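Probable Rab-related GTPase (Acanthamoeba polyphaga mimivirus, PDB 5XC5) binds GTP and probably hydrolyses it as a Rab-type small GTPase that may take part in protein transport. Local coordinates at residues 8-13 with 83-88; 89-94 with 128-133; 114-119 with 142-147; 120-125 with 148-153. The protein carries 1 engineered substitution. One frame throughout, in Å; residues are numbered along the deposited sequence.

Contact 1: 8-13 with 83-88; sequences IILIGS and LVVFDV
The carbonyl oxygen of Ile11 is approached twice from the neighbouring strand. Val85 N donates a hydrogen bond to Ile11 O at 2.9 Å, and the CA-H of Val84 comes in beside it, with Val84 CA 3.3 Å from Ile11 O. Leu83 O receives the same treatment with the roles of the strands exchanged: Ile11 N donates to it almost straight (N-H...O angle 168°), and the CA-H of Leu10 adds a weaker contact, Leu10 CA to Leu83 O 3.4 Å. A further bond, from Leu83 N to Ile9 O, extends the pairing toward the start of the strands. Ile11 thus spends both its N and its O on residues flanking Val84, the signature of a parallel pair. Strands 6-12 and 81-87 are inner neighbours in the Ras-type sheet, whose strand order is 2-3-1-4-5-6, and the first of them runs directly into the P-loop. At that end direct pairing gives way to a water, which accepts from Ser13 N and donates to Val85 O, the water oxygen 2.8 Å from Val85 O. Gly12 brings its CA-H to Val85 O as well, at a phi of 150° that suits glycine. Leu10 and Leu83 lie side by side on one face, Leu10 CG 3.8 Å from Leu83 CD1, and helix 154-169 packs on Leu83 there. On the other face Ile11 CG1 sits between its own backbone N and carbonyl carbon (chi1 66°), which carries it to 3.9 Å from Val84 CG2; Val84 in turn meets Val97 and Trp100 of helix 91-107.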
# COMPACT_ATOMS: atom_id res chain seq x y z
N ILE A 8 4.95 -2.81 -8.41
CA ILE A 8 4.28 -2.65 -7.13
C ILE A 8 3.18 -1.62 -7.32
O ILE A 8 3.44 -0.53 -7.85
CB ILE A 8 5.24 -2.15 -6.03
CG1 ILE A 8 6.58 -2.90 -6.05
CG2 ILE A 8 4.56 -2.15 -4.65
CD1 ILE A 8 6.46 -4.36 -5.75
N ILE A 9 1.96 -1.93 -6.89
CA ILE A 9 0.88 -0.95 -6.91
C ILE A 9 0.41 -0.66 -5.49
O ILE A 9 0.43 -1.53 -4.61
CB ILE A 9 -0.32 -1.37 -7.79
CG1 ILE A 9 -1.01 -2.62 -7.24
CG2 ILE A 9 0.10 -1.53 -9.25
CD1 ILE A 9 -2.27 -2.99 -7.99
N LEU A 10 -0.04 0.58 -5.28
CA LEU A 10 -0.72 0.98 -4.05
C LEU A 10 -2.18 1.20 -4.39
O LEU A 10 -2.50 1.99 -5.29
CB LEU A 10 -0.15 2.26 -3.45
CG LEU A 10 1.25 2.14 -2.88
CD1 LEU A 10 2.27 2.42 -3.97
CD2 LEU A 10 1.42 3.09 -1.68
N ILE A 11 -3.06 0.49 -3.68
CA ILE A 11 -4.50 0.64 -3.83
C ILE A 11 -5.13 0.81 -2.46
O ILE A 11 -4.53 0.46 -1.43
CB ILE A 11 -5.15 -0.55 -4.59
CG1 ILE A 11 -5.04 -1.83 -3.77
CG2 ILE A 11 -4.48 -0.75 -5.95
CD1 ILE A 11 -5.59 -3.09 -4.49
N GLY A 12 -6.32 1.37 -2.44
CA GLY A 12 -7.02 1.68 -1.20
C GLY A 12 -7.90 2.89 -1.40
O GLY A 12 -7.79 3.62 -2.37
N SER A 13 -8.82 3.08 -0.45
CA SER A 13 -9.84 4.10 -0.63
C SER A 13 -9.25 5.50 -0.53
O SER A 13 -8.11 5.70 -0.10
CB SER A 13 -10.97 3.88 0.37
OG SER A 13 -11.58 2.64 0.04
N LEU A 83 0.47 -3.01 -2.13
CA LEU A 83 0.18 -2.42 -0.83
C LEU A 83 -1.29 -2.01 -0.85
O LEU A 83 -1.70 -1.22 -1.71
CB LEU A 83 1.06 -1.19 -0.63
CG LEU A 83 2.58 -1.44 -0.61
CD1 LEU A 83 3.33 -0.13 -0.61
CD2 LEU A 83 2.99 -2.24 0.62
N VAL A 84 -2.08 -2.55 0.08
CA VAL A 84 -3.48 -2.16 0.22
C VAL A 84 -3.59 -1.32 1.49
O VAL A 84 -3.46 -1.85 2.60
CB VAL A 84 -4.42 -3.37 0.28
CG1 VAL A 84 -5.88 -2.90 0.28
CG2 VAL A 84 -4.17 -4.29 -0.91
N VAL A 85 -3.84 -0.02 1.34
CA VAL A 85 -3.74 0.93 2.43
C VAL A 85 -5.13 1.28 2.94
O VAL A 85 -6.08 1.42 2.16
CB VAL A 85 -2.98 2.19 1.96
CG1 VAL A 85 -2.71 3.13 3.12
CG2 VAL A 85 -1.68 1.79 1.27
N PHE A 86 -5.26 1.41 4.27
CA PHE A 86 -6.46 1.97 4.87
C PHE A 86 -6.06 2.89 6.02
O PHE A 86 -4.91 2.93 6.45
CB PHE A 86 -7.46 0.88 5.30
CG PHE A 86 -7.06 0.16 6.57
CD1 PHE A 86 -6.22 -0.94 6.51
CD2 PHE A 86 -7.54 0.57 7.81
CE1 PHE A 86 -5.86 -1.62 7.65
CE2 PHE A 86 -7.17 -0.10 8.96
CZ PHE A 86 -6.32 -1.20 8.87
N ASP A 87 -7.05 3.62 6.53
CA ASP A 87 -6.86 4.61 7.59
C ASP A 87 -7.49 4.03 8.85
O ASP A 87 -8.67 3.66 8.83
CB ASP A 87 -7.58 5.89 7.13
CG ASP A 87 -7.70 6.99 8.19
OD1 ASP A 87 -7.47 6.78 9.40
OD2 ASP A 87 -8.08 8.11 7.76
N VAL A 88 -6.70 3.92 9.93
CA VAL A 88 -7.18 3.27 11.15
C VAL A 88 -8.39 3.96 11.77
O VAL A 88 -9.10 3.34 12.56
CB VAL A 88 -6.07 3.05 12.19
CG1 VAL A 88 -5.04 2.05 11.69
CG2 VAL A 88 -5.42 4.37 12.57
O HOH W 1 -8.86 1.26 1.81

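Contact 2: 89-94 with 128-133; sequences TDRESF and WRVSEN
Arg129 reaches along the Thr89 backbone with its chain extended from CG to NE, and its NH1 donates to Thr89 O at 2.8 Å. The oxygen lies at the guanidinium edge, only 8° out of that plane, and the donor lies in the plane of the carbonyl. Arg91 answers from the other segment: its NH2 donates to Arg129 O at 3.1 Å, again edge-on and within the carbonyl plane. The Arg91 chain leaves with CG anti to the backbone N and then bends at chi2 (66°), a fold that turns one face of the guanidinium to the rim of the Phe94 ring, Phe94 CD2 lying 4.0 Å above the guanidinium plane. Arg91 NH2 also forms a salt bridge with Glu134 of helix 132-141. Phe94 offers its ring to Val130, whose CG2 stands over the face in a CH-pi contact, 3.7 Å from the ring centroid. With CG2 anti to the backbone N, that methyl points squarely at the ring. At the start of helix 91-107, Asp90 serves as N-cap, its OD1 accepting from Ser93 N. The beginnings of two helices are therefore held by arginine N-H groups spent on loop carbonyls, and the carboxylate of Glu134 probably balances the positive charge of Arg91, while the arginine-to-carbonyl bonds themselves call for no opposing charge.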
# COMPACT_ATOMS: atom_id res chain seq x y z
N THR A 89 -8.62 5.24 11.46
CA THR A 89 -9.79 5.95 11.97
C THR A 89 -10.98 5.88 11.02
O THR A 89 -12.06 6.36 11.38
CB THR A 89 -9.49 7.44 12.23
OG1 THR A 89 -9.30 8.13 10.99
CG2 THR A 89 -8.27 7.61 13.09
N ASP A 90 -10.80 5.36 9.82
CA ASP A 90 -11.80 5.39 8.75
C ASP A 90 -12.30 3.96 8.61
O ASP A 90 -11.70 3.14 7.90
CB ASP A 90 -11.16 5.94 7.48
CG ASP A 90 -12.15 6.12 6.34
OD1 ASP A 90 -13.25 5.52 6.37
OD2 ASP A 90 -11.78 6.84 5.38
N ARG A 91 -13.42 3.66 9.28
CA ARG A 91 -13.92 2.29 9.32
C ARG A 91 -14.29 1.79 7.92
O ARG A 91 -14.00 0.64 7.58
CB ARG A 91 -15.15 2.23 10.23
CG ARG A 91 -15.72 0.85 10.34
CD ARG A 91 -14.74 -0.06 11.05
NE ARG A 91 -15.04 -1.47 10.84
CZ ARG A 91 -14.62 -2.44 11.64
NH1 ARG A 91 -14.94 -3.70 11.36
NH2 ARG A 91 -13.91 -2.17 12.71
N GLU A 92 -14.94 2.63 7.12
CA GLU A 92 -15.28 2.22 5.76
C GLU A 92 -14.03 1.88 4.96
O GLU A 92 -14.03 0.94 4.16
CB GLU A 92 -16.09 3.32 5.09
CG GLU A 92 -16.46 3.04 3.64
CD GLU A 92 -17.24 4.19 3.00
OE1 GLU A 92 -17.15 5.34 3.51
OE2 GLU A 92 -17.93 3.95 1.99
N SER A 93 -12.94 2.63 5.16
CA SER A 93 -11.71 2.34 4.42
C SER A 93 -11.17 0.96 4.78
O SER A 93 -10.63 0.25 3.92
CB SER A 93 -10.67 3.44 4.62
OG SER A 93 -9.93 3.32 5.82
N PHE A 94 -11.33 0.55 6.04
CA PHE A 94 -10.95 -0.81 6.42
C PHE A 94 -11.88 -1.85 5.81
O PHE A 94 -11.43 -2.85 5.26
CB PHE A 94 -10.88 -0.96 7.94
CG PHE A 94 -10.63 -2.37 8.38
CD1 PHE A 94 -9.37 -2.94 8.22
CD2 PHE A 94 -11.65 -3.13 8.92
CE1 PHE A 94 -9.13 -4.24 8.59
CE2 PHE A 94 -11.41 -4.45 9.30
CZ PHE A 94 -10.16 -5.00 9.14
N TRP A 128 -9.01 5.46 16.89
CA TRP A 128 -9.04 4.40 15.89
C TRP A 128 -10.40 3.73 15.91
O TRP A 128 -11.04 3.59 16.96
CB TRP A 128 -7.98 3.33 16.17
CG TRP A 128 -6.55 3.78 16.12
CD1 TRP A 128 -6.08 5.06 16.20
CD2 TRP A 128 -5.40 2.94 16.00
NE1 TRP A 128 -4.70 5.06 16.14
CE2 TRP A 128 -4.27 3.77 16.01
CE3 TRP A 128 -5.23 1.55 15.86
CZ2 TRP A 128 -2.98 3.26 15.91
CZ3 TRP A 128 -3.94 1.06 15.76
CH2 TRP A 128 -2.84 1.91 15.80
N ARG A 129 -10.85 3.30 14.73
CA ARG A 129 -12.13 2.62 14.60
C ARG A 129 -11.97 1.17 14.18
O ARG A 129 -12.95 0.51 13.81
CB ARG A 129 -13.04 3.39 13.63
CG ARG A 129 -13.42 4.79 14.14
CD ARG A 129 -14.53 5.41 13.30
NE ARG A 129 -15.09 6.63 13.89
CZ ARG A 129 -14.75 7.86 13.54
NH1 ARG A 129 -13.82 8.08 12.62
NH2 ARG A 129 -15.33 8.91 14.13
N VAL A 130 -10.74 0.65 14.22
CA VAL A 130 -10.47 -0.76 14.01
C VAL A 130 -9.40 -1.19 14.99
O VAL A 130 -8.50 -0.41 15.34
CB VAL A 130 -10.06 -1.05 12.55
CG1 VAL A 130 -8.78 -0.36 12.22
CG2 VAL A 130 -9.95 -2.56 12.29
N SER A 131 -9.51 -2.42 15.47
CA SER A 131 -8.56 -2.95 16.44
C SER A 131 -7.46 -3.74 15.76
O SER A 131 -7.61 -4.25 14.64
CB SER A 131 -9.27 -3.85 17.45
OG SER A 131 -9.67 -5.06 16.83
N GLU A 132 -6.32 -3.82 16.45
CA GLU A 132 -5.22 -4.65 15.97
C GLU A 132 -5.68 -6.09 15.75
O GLU A 132 -5.30 -6.73 14.77
CB GLU A 132 -4.07 -4.58 16.96
CG GLU A 132 -2.77 -5.17 16.48
N ASN A 133 -6.52 -6.61 16.65
CA ASN A 133 -6.95 -7.99 16.52
C ASN A 133 -7.82 -8.19 15.28
O ASN A 133 -7.71 -9.22 14.60
CB ASN A 133 -7.67 -8.45 17.79
CG ASN A 133 -6.70 -8.86 18.88
OD1 ASN A 133 -5.48 -8.81 18.69
ND2 ASN A 133 -7.24 -9.24 20.04

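Contact 3: 114-119 with 142-147; sequences ILVVAN and NDCDYV. With GTP (guanosine-5'-triphosphate), chain B.
In the beta-alpha-beta unit formed by strand 113-119, helix 132-141 and strand 145-148, residues 114-119 pair in parallel with Asp145 to Val147, and Cys144, just ahead of that second strand, joins the packing. Val116 is the pivot: its N donates to Asp145 O at 2.8 Å, and its O accepts from Val147 N in a more bent bond (136°). Asp145 N to Ile114 O and Ala118 N to Val147 O complete the backbone pairing. On one face Val147 CG1 lies between its own backbone N and carbonyl carbon (chi1 65°), a placement that brings it 3.8 Å from both Leu115 CD1 and Val117 CG2. It runs alongside Val117 but crosses Leu115 at about a right angle. The other face belongs to Val116, whose CG2 rests 3.8 Å from Cys144 SG, and both residues touch Cys139 of helix 132-141. Asp145 OD2 bonds to Tyr113 OH and forms a salt bridge with Lys163. Asn119 ends its strand near the guanine, its ND2 held by Val16 O. Such an edge pair, with an asparagine at the strand end opening the NKxD guanine-recognition motif, is typical of the Ras-type GTPase fold.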
# COMPACT_ATOMS: atom_id res chain seq x y z
N ILE A 114 0.79 -9.52 -1.00
CA ILE A 114 -0.15 -8.44 -0.72
C ILE A 114 0.06 -8.05 0.74
O ILE A 114 -0.01 -8.90 1.63
CB ILE A 114 -1.60 -8.89 -0.94
CG1 ILE A 114 -1.82 -9.27 -2.40
CG2 ILE A 114 -2.54 -7.78 -0.54
CD1 ILE A 114 -3.25 -9.71 -2.70
N LEU A 115 0.35 -6.77 0.97
CA LEU A 115 0.62 -6.23 2.29
C LEU A 115 -0.41 -5.16 2.60
O LEU A 115 -0.48 -4.14 1.90
CB LEU A 115 2.04 -5.66 2.35
CG LEU A 115 2.45 -4.98 3.66
CD1 LEU A 115 2.28 -5.91 4.85
CD2 LEU A 115 3.89 -4.50 3.54
N VAL A 116 -1.24 -5.41 3.62
CA VAL A 116 -2.23 -4.44 4.09
C VAL A 116 -1.52 -3.46 5.02
O VAL A 116 -0.86 -3.86 5.98
CB VAL A 116 -3.37 -5.16 4.82
CG1 VAL A 116 -4.30 -4.15 5.50
CG2 VAL A 116 -4.14 -6.06 3.86
N VAL A 117 -1.67 -2.17 4.74
CA VAL A 117 -1.02 -1.12 5.52
C VAL A 117 -2.09 -0.40 6.33
O VAL A 117 -2.95 0.28 5.77
CB VAL A 117 -0.28 -0.11 4.63
CG1 VAL A 117 0.39 0.98 5.47
CG2 VAL A 117 0.74 -0.84 3.76
N ALA A 118 -2.01 -0.55 7.65
CA ALA A 118 -2.87 0.17 8.58
C ALA A 118 -2.19 1.51 8.84
O ALA A 118 -1.23 1.60 9.61
CB ALA A 118 -3.03 -0.64 9.86
N ASN A 119 -2.67 2.56 8.16
CA ASN A 119 -2.00 3.85 8.14
C ASN A 119 -2.67 4.83 9.10
O ASN A 119 -3.79 4.63 9.59
CB ASN A 119 -2.00 4.43 6.72
CG ASN A 119 -0.92 5.47 6.52
OD1 ASN A 119 0.12 5.43 7.15
ND2 ASN A 119 -1.17 6.42 5.62
N ASN A 142 -7.22 -13.97 4.58
CA ASN A 142 -7.23 -13.49 3.20
C ASN A 142 -5.87 -13.59 2.52
O ASN A 142 -5.63 -12.89 1.54
CB ASN A 142 -7.79 -12.06 3.14
CG ASN A 142 -9.29 -12.03 3.41
OD1 ASN A 142 -10.09 -12.37 2.54
ND2 ASN A 142 -9.67 -11.64 4.62
N ASP A 143 -4.98 -14.45 3.02
CA ASP A 143 -3.72 -14.75 2.36
C ASP A 143 -2.91 -13.48 2.09
O ASP A 143 -2.46 -13.22 0.98
CB ASP A 143 -3.95 -15.56 1.08
CG ASP A 143 -2.67 -16.05 0.44
OD1 ASP A 143 -1.66 -16.24 1.16
OD2 ASP A 143 -2.67 -16.26 -0.79
N CYS A 144 -2.75 -12.67 3.13
CA CYS A 144 -2.02 -11.42 3.02
C CYS A 144 -1.39 -11.10 4.37
O CYS A 144 -1.74 -11.69 5.40
CB CYS A 144 -2.92 -10.27 2.53
SG CYS A 144 -4.32 -9.87 3.60
N ASP A 145 -0.46 -10.17 4.36
CA ASP A 145 0.28 -9.72 5.53
C ASP A 145 -0.21 -8.33 5.92
O ASP A 145 -0.99 -7.70 5.20
CB ASP A 145 1.78 -9.72 5.19
CG ASP A 145 2.69 -9.72 6.41
OD1 ASP A 145 2.22 -9.87 7.56
OD2 ASP A 145 3.91 -9.56 6.20
N TYR A 146 0.25 -7.85 7.07
CA TYR A 146 -0.16 -6.55 7.58
C TYR A 146 1.03 -5.83 8.20
O TYR A 146 2.01 -6.46 8.63
CB TYR A 146 -1.26 -6.66 8.65
CG TYR A 146 -0.80 -7.43 9.86
CD1 TYR A 146 -0.80 -8.82 9.86
CD2 TYR A 146 -0.33 -6.78 11.00
CE1 TYR A 146 -0.36 -9.55 10.96
CE2 TYR A 146 0.11 -7.49 12.11
CZ TYR A 146 0.09 -8.88 12.08
OH TYR A 146 0.53 -9.60 13.17
N VAL A 147 0.91 -4.50 8.28
CA VAL A 147 1.93 -3.65 8.88
C VAL A 147 1.24 -2.37 9.30
O VAL A 147 0.22 -1.98 8.72
CB VAL A 147 3.07 -3.39 7.86
CG1 VAL A 147 2.57 -2.60 6.65
CG2 VAL A 147 4.26 -2.70 8.51
PG GTP B . -6.40 9.39 -3.04
O1G GTP B . -5.30 9.73 -4.02
O2G GTP B . -7.54 10.36 -3.10
O3G GTP B . -6.87 7.95 -3.17
O3B GTP B . -5.86 9.57 -1.50
PB GTP B . -4.47 9.02 -0.88
O1B GTP B . -3.34 9.11 -1.89
O2B GTP B . -4.67 7.64 -0.30
O3A GTP B . -4.21 9.95 0.42
PA GTP B . -3.20 11.22 0.50
O1A GTP B . -1.75 10.75 0.53
O2A GTP B . -3.57 12.26 -0.58
O5' GTP B . -3.55 11.76 1.99
C5' GTP B . -4.83 12.26 2.31
C4' GTP B . -4.74 13.16 3.54
O4' GTP B . -4.37 12.35 4.64
C3' GTP B . -3.68 14.25 3.42
O3' GTP B . -4.16 15.45 4.02
C2' GTP B . -2.52 13.71 4.22
O2' GTP B . -1.72 14.73 4.77
C1' GTP B . -3.23 12.89 5.28
N9 GTP B . -2.34 11.80 5.72
C8 GTP B . -1.62 10.94 4.94
N7 GTP B . -0.95 10.08 5.74
C5 GTP B . -1.24 10.40 7.03
C6 GTP B . -0.83 9.86 8.24
O6 GTP B . -0.05 8.89 8.35
N1 GTP B . -1.33 10.44 9.38
C2 GTP B . -2.21 11.51 9.35
N2 GTP B . -2.64 12.01 10.50
N3 GTP B . -2.62 12.05 8.15
C4 GTP B . -2.12 11.48 7.02
O HOH W 2 0.08 -12.27 -0.18

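Contact 4: 120-125 with 148-153; sequences KIDIDK and FASSFE. With GTP (guanosine-5'-triphosphate), chain B.
A type I turn from Lys120 to Ile123 is tied by a straight backbone bond from Ile121 N to Ala149 O (3.1 Å, N-H...O angle 174°), Ala149 being the residue just ahead of a second type I turn, Ser150 to Glu153. Over this junction Ile121 lays its side chain against the Ala149 peptide, and its CG2 touches the edge of the Phe148 ring, 3.9 Å from Phe148 CD2. Asp122 turns its carboxylate to the guanine with CG between the backbone N and the carbonyl carbon (chi1 56°). From there Asp122 OD1 accepts from GTP N1 at 2.7 Å and Asp122 OD2 from GTP N2 at 2.9 Å, the paired grip by which the aspartate of an NKxD motif reads guanine. Ser150 OG lies within bonding distance of both Asp122 OD1 and GTP O6, so its single proton may serve either. The opposite segment, matching the SAK-type loop of small GTPases, adds Ser151 N, 2.8 Å from GTP O6, and Ser151 OG, 2.6 Å from GTP N7; Asn119 ND2 donates to that same hydroxyl. The base lies between the extended Lys120 chain, which ends with NZ 3.2 Å from GTP O4', and the Phe152 ring, which is offset and tilted to it, Phe152 CE2 3.3 Å from GTP C2. Lys120 NZ also bonds to Gly15 O of the P-loop. The two turns follow strands 113-119 and 145-148, paired up to Ala118 and Ala149, and precede helices 132-141 and 154-169, the latter capped by Glu153 and packed through Thr156 and Leu160 against Ala149.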
# COMPACT_ATOMS: atom_id res chain seq x y z
N LYS A 120 -1.93 5.91 9.36
CA LYS A 120 -2.33 7.02 10.24
C LYS A 120 -2.25 6.65 11.72
O LYS A 120 -3.00 7.19 12.54
CB LYS A 120 -3.67 7.67 9.87
CG LYS A 120 -3.79 7.98 8.39
CD LYS A 120 -4.85 9.01 8.12
CE LYS A 120 -5.06 9.22 6.61
NZ LYS A 120 -6.12 10.26 6.36
N ILE A 121 -1.34 5.74 12.07
CA ILE A 121 -1.20 5.31 13.46
C ILE A 121 -0.80 6.44 14.40
O ILE A 121 -0.90 6.27 15.62
CB ILE A 121 -0.26 4.09 13.58
CG1 ILE A 121 1.19 4.49 13.25
CG2 ILE A 121 -0.77 2.94 12.74
CD1 ILE A 121 2.18 3.32 13.27
N ASP A 122 -0.33 7.57 13.87
CA ASP A 122 -0.01 8.72 14.70
C ASP A 122 -1.24 9.28 15.40
O ASP A 122 -1.11 9.91 16.45
CB ASP A 122 0.63 9.82 13.85
CG ASP A 122 -0.25 10.22 12.67
OD1 ASP A 122 -0.34 9.42 11.72
OD2 ASP A 122 -0.84 11.32 12.69
N ILE A 123 -2.43 9.06 14.83
CA ILE A 123 -3.66 9.55 15.44
C ILE A 123 -3.87 8.85 16.78
O ILE A 123 -3.58 7.66 16.93
CB ILE A 123 -4.84 9.33 14.48
CG1 ILE A 123 -4.63 10.16 13.21
CG2 ILE A 123 -6.17 9.64 15.17
CD1 ILE A 123 -5.66 9.93 12.13
N ASP A 124 -4.36 9.60 17.76
CA ASP A 124 -4.64 9.07 19.09
C ASP A 124 -5.37 7.74 19.01
O ASP A 124 -6.34 7.59 18.27
CB ASP A 124 -5.52 10.08 19.83
CG ASP A 124 -4.84 11.41 20.03
OD1 ASP A 124 -3.62 11.48 19.81
OD2 ASP A 124 -5.53 12.38 20.41
N LYS A 125 -4.88 6.77 19.79
CA LYS A 125 -5.41 5.42 19.74
C LYS A 125 -6.90 5.37 20.05
O LYS A 125 -7.61 4.52 19.50
CB LYS A 125 -4.61 4.55 20.73
CG LYS A 125 -5.07 3.11 20.85
CD LYS A 125 -4.82 2.32 19.58
CE LYS A 125 -4.99 0.84 19.85
NZ LYS A 125 -4.92 0.02 18.62
N PHE A 148 1.81 -1.69 10.29
CA PHE A 148 1.27 -0.42 10.79
C PHE A 148 2.21 0.72 10.42
O PHE A 148 3.44 0.59 10.52
CB PHE A 148 1.09 -0.49 12.31
CG PHE A 148 -0.04 -1.41 12.73
CD1 PHE A 148 0.17 -2.78 12.85
CD2 PHE A 148 -1.30 -0.90 12.97
CE1 PHE A 148 -0.87 -3.63 13.22
CE2 PHE A 148 -2.34 -1.74 13.36
CZ PHE A 148 -2.12 -3.11 13.48
N ALA A 149 1.63 1.84 9.98
CA ALA A 149 2.46 2.94 9.51
C ALA A 149 1.82 4.30 9.74
O ALA A 149 0.63 4.42 10.05
CB ALA A 149 2.80 2.77 8.02
N SER A 150 2.65 5.34 9.62
CA SER A 150 2.23 6.72 9.46
C SER A 150 3.07 7.32 8.35
O SER A 150 4.30 7.19 8.38
CB SER A 150 2.48 7.52 10.74
OG SER A 150 2.28 8.91 10.50
N SER A 151 2.41 7.95 7.37
CA SER A 151 3.12 8.57 6.26
C SER A 151 4.16 9.57 6.74
O SER A 151 5.16 9.80 6.05
CB SER A 151 2.14 9.32 5.36
OG SER A 151 1.03 8.52 4.98
N PHE A 152 3.92 10.20 7.88
CA PHE A 152 4.78 11.26 8.40
C PHE A 152 5.97 10.72 9.17
O PHE A 152 6.83 11.51 9.58
CB PHE A 152 3.96 12.21 9.29
CG PHE A 152 2.72 12.73 8.64
CD1 PHE A 152 2.69 12.98 7.28
CD2 PHE A 152 1.56 12.94 9.38
CE1 PHE A 152 1.54 13.44 6.66
CE2 PHE A 152 0.41 13.42 8.77
CZ PHE A 152 0.40 13.66 7.41
N GLU A 153 6.04 9.41 9.38
CA GLU A 153 7.15 8.79 10.11
C GLU A 153 7.90 7.89 9.14
O GLU A 153 7.48 6.77 8.85
CB GLU A 153 6.63 8.00 11.30
CG GLU A 153 7.74 7.37 12.15
CD GLU A 153 8.94 8.29 12.30
OE1 GLU A 153 8.80 9.34 12.96
OE2 GLU A 153 10.01 7.98 11.73
PG GTP B . -6.40 9.39 -3.04
O1G GTP B . -5.30 9.73 -4.02
O2G GTP B . -7.54 10.36 -3.10
O3G GTP B . -6.87 7.95 -3.17
O3B GTP B . -5.86 9.57 -1.50
PB GTP B . -4.47 9.02 -0.88
O1B GTP B . -3.34 9.11 -1.89
O2B GTP B . -4.67 7.64 -0.30
O3A GTP B . -4.21 9.95 0.42
PA GTP B . -3.20 11.22 0.50
O1A GTP B . -1.75 10.75 0.53
O2A GTP B . -3.57 12.26 -0.58
O5' GTP B . -3.55 11.76 1.99
C5' GTP B . -4.83 12.26 2.31
C4' GTP B . -4.74 13.16 3.54
O4' GTP B . -4.37 12.35 4.64
C3' GTP B . -3.68 14.25 3.42
O3' GTP B . -4.16 15.45 4.02
C2' GTP B . -2.52 13.71 4.22
O2' GTP B . -1.72 14.73 4.77
C1' GTP B . -3.23 12.89 5.28
N9 GTP B . -2.34 11.80 5.72
C8 GTP B . -1.62 10.94 4.94
N7 GTP B . -0.95 10.08 5.74
C5 GTP B . -1.24 10.40 7.03
C6 GTP B . -0.83 9.86 8.24
O6 GTP B . -0.05 8.89 8.35
N1 GTP B . -1.33 10.44 9.38
C2 GTP B . -2.21 11.51 9.35
N2 GTP B . -2.64 12.01 10.50
N3 GTP B . -2.62 12.05 8.15
C4 GTP B . -2.12 11.48 7.02

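From the N terminus, contact 1 closes the longest loop, bringing strand 81-87 back beside strand 6-12 after the P-loop, the effector region and two further strands. It is complete before the others open. Contact 2 then starts where strand 81-87 gives way to helix 91-107 and closes at the entry to helix 132-141. Contacts 3 and 4 begin inside that span and end beyond it, so both cross contact 2; they also cross each other, carrying adjoining strands into adjoining nucleotide loops. Backbone bonds from Val84 and Phe86 to strand 113-119 tie contact 1 to contact 3, while Trp128 NE1, bonded to Ile123 O, links contact 2 to contact 4.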